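Side-chain contact in 4-alpha-glucanotransferase (Corynebacterium glutamicum, PDB 5B68), which is an amylomaltase, also called disproportionating enzyme, a glucanotransferase built on a TIM-barrel fold with an N-terminal beta-sandwich domain: residues Val187-Ser192 and Phe198-Asn203. Residues are numbered along the deposited sequence; the frame is centred on the assembly and turned at random.
Sequences VRSTLS and FNDLGN
Asp200 OD2 is gripped by Ser192 OG of the loop segment 187-192 and by the backbone N-H of Asp197. Ser192 OG donates to Asp200 OD2, and at 2.5 Å this bond is very short. On the other oxygen, Ser189 OG donates to Asp200 OD1 over 2.7 Å, meeting the syn lone pair on the side that faces OD2. The hydroxyl oxygens Ser189 OG and Ser192 OG lie 3.1 Å apart. Asp200 reaches them from the first turn of helix 198-209 because its CG stands anti to the carbonyl carbon (chi1 -57°), beside the backbone N.

Each serine is also tied into its own loop. The backbone N-H of Ser189 points almost straight at Ser192 OG (2.8 Å, 164°), so that this oxygen accepts from the main chain while donating to Asp200. In return Ser189 OG, turned between its own N and carbonyl carbon (chi1 69°), receives weak bonds from the backbone N of Leu191 and of Ser192, both at 3.3 Å. Asn203 ND2, one helical turn beyond Asp200, only approaches Ser189 CB, at 4.4 Å.

Arg249 extends the network, its NH2 forming a salt bridge with Asp200 OD1 and a hydrogen bond with Ser189 OG. Asp197 lies just before the helix and Asp200 is three residues further on, so the bond from Asp197 N to the Asp200 side chain is placed as in one half of a capping box. The contact joins the loop after strand 177-182 to the first turn of helix 198-209 in the TIM-barrel domain. In this buried setting the negative charge of the carboxylate is paired with Arg249 and further stabilised by the N-H and O-H donors, which would be expected to favour its ionised form and, acting on both oxygens, to hold its plane in a fixed rotation.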
loop_
_atom_site.group_PDB
_atom_site.type_symbol
_atom_site.label_atom_id
_atom_site.label_comp_id
_atom_site.label_asym_id
_atom_site.label_seq_id
_atom_site.Cartn_x
_atom_site.Cartn_y
_atom_site.Cartn_z
ATOM N N VAL A 187 -9.578 17.128 2.651
ATOM C CA VAL A 187 -9.092 18.496 2.626
ATOM C C VAL A 187 -9.614 19.209 1.400
ATOM O O VAL A 187 -9.359 18.809 0.292
ATOM C CB VAL A 187 -7.558 18.550 2.566
ATOM C CG1 VAL A 187 -7.061 19.967 2.742
ATOM C CG2 VAL A 187 -6.957 17.648 3.600
ATOM N N ARG A 188 -10.310 20.304 1.629
ATOM C CA ARG A 188 -10.996 21.004 0.583
ATOM C C ARG A 188 -10.421 22.396 0.369
ATOM O O ARG A 188 -9.928 23.022 1.281
ATOM C CB ARG A 188 -12.478 21.133 0.931
ATOM C CG ARG A 188 -13.300 19.868 0.768
ATOM C CD ARG A 188 -13.245 18.972 1.989
ATOM N NE ARG A 188 -13.813 19.590 3.173
ATOM C CZ ARG A 188 -15.099 19.596 3.494
ATOM N NH1 ARG A 188 -15.995 19.024 2.712
ATOM N NH2 ARG A 188 -15.494 20.188 4.598
ATOM N N SER A 189 -10.476 22.837 -0.875
ATOM C CA SER A 189 -10.271 24.218 -1.262
ATOM C C SER A 189 -11.630 24.845 -1.492
ATOM O O SER A 189 -12.634 24.193 -1.361
ATOM C CB SER A 189 -9.429 24.309 -2.527
ATOM O OG SER A 189 -10.129 23.845 -3.651
ATOM N N THR A 190 -11.656 26.112 -1.848
ATOM C CA THR A 190 -12.922 26.758 -2.163
ATOM C C THR A 190 -13.602 26.087 -3.351
ATOM O O THR A 190 -14.803 26.003 -3.396
ATOM C CB THR A 190 -12.741 28.244 -2.460
ATOM O OG1 THR A 190 -11.846 28.390 -3.549
ATOM C CG2 THR A 190 -12.162 28.928 -1.286
ATOM N N LEU A 191 -12.807 25.668 -4.325
ATOM C CA LEU A 191 -13.313 25.033 -5.528
ATOM C C LEU A 191 -13.555 23.503 -5.516
ATOM O O LEU A 191 -14.172 23.008 -6.412
ATOM C CB LEU A 191 -12.457 25.432 -6.724
ATOM C CG LEU A 191 -12.261 26.932 -6.944
ATOM C CD1 LEU A 191 -11.204 27.214 -7.990
ATOM C CD2 LEU A 191 -13.562 27.617 -7.305
ATOM N N SER A 192 -13.086 22.771 -4.517
ATOM C CA SER A 192 -13.324 21.331 -4.457
ATOM C C SER A 192 -14.837 21.026 -4.566
ATOM O O SER A 192 -15.680 21.752 -4.010
ATOM C CB SER A 192 -12.840 20.729 -3.162
ATOM O OG SER A 192 -11.495 21.143 -2.872
ATOM N N PHE A 198 -7.301 16.100 -7.252
ATOM C CA PHE A 198 -5.844 16.172 -7.630
ATOM C C PHE A 198 -5.349 17.618 -7.628
ATOM O O PHE A 198 -4.161 17.886 -7.434
ATOM C CB PHE A 198 -5.546 15.561 -9.047
ATOM C CG PHE A 198 -5.919 14.090 -9.158
ATOM C CD1 PHE A 198 -5.331 13.151 -8.343
ATOM C CD2 PHE A 198 -6.769 13.658 -10.156
ATOM C CE1 PHE A 198 -5.611 11.798 -8.487
ATOM C CE2 PHE A 198 -7.050 12.309 -10.318
ATOM C CZ PHE A 198 -6.509 11.384 -9.441
ATOM N N ASN A 199 -6.230 18.578 -7.942
ATOM C CA ASN A 199 -5.834 19.958 -7.863
ATOM C C ASN A 199 -5.487 20.344 -6.462
ATOM O O ASN A 199 -4.431 20.919 -6.198
ATOM C CB ASN A 199 -6.949 20.870 -8.419
ATOM C CG ASN A 199 -6.534 22.325 -8.497
ATOM O OD1 ASN A 199 -6.301 22.963 -7.486
ATOM N ND2 ASN A 199 -6.436 22.846 -9.707
ATOM N N ASP A 200 -6.388 19.979 -5.556
ATOM C CA ASP A 200 -6.136 20.176 -4.145
ATOM C C ASP A 200 -4.839 19.555 -3.641
ATOM O O ASP A 200 -4.174 20.126 -2.780
ATOM C CB ASP A 200 -7.285 19.695 -3.262
ATOM C CG ASP A 200 -8.619 20.371 -3.601
ATOM O OD1 ASP A 200 -8.624 21.582 -3.693
ATOM O OD2 ASP A 200 -9.668 19.670 -3.716
ATOM N N LEU A 201 -4.533 18.366 -4.143
ATOM C CA LEU A 201 -3.269 17.663 -3.824
ATOM C C LEU A 201 -2.069 18.538 -4.126
ATOM O O LEU A 201 -1.140 18.748 -3.283
ATOM C CB LEU A 201 -3.194 16.330 -4.577
ATOM C CG LEU A 201 -1.926 15.487 -4.402
ATOM C CD1 LEU A 201 -1.789 15.126 -2.951
ATOM C CD2 LEU A 201 -2.021 14.258 -5.273
ATOM N N GLY A 202 -2.003 19.023 -5.351
ATOM C CA GLY A 202 -0.893 19.861 -5.751
ATOM C C GLY A 202 -0.833 21.226 -5.035
ATOM O O GLY A 202 0.231 21.684 -4.663
ATOM N N ASN A 203 -2.002 21.789 -4.762
ATOM C CA ASN A 203 -2.169 23.064 -4.066
ATOM C C ASN A 203 -1.642 22.904 -2.635
ATOM O O ASN A 203 -0.776 23.673 -2.224
ATOM C CB ASN A 203 -3.669 23.436 -4.050
ATOM C CG ASN A 203 -3.933 24.868 -3.533
ATOM O OD1 ASN A 203 -2.999 25.602 -3.119
ATOM N ND2 ASN A 203 -5.222 25.240 -3.500
#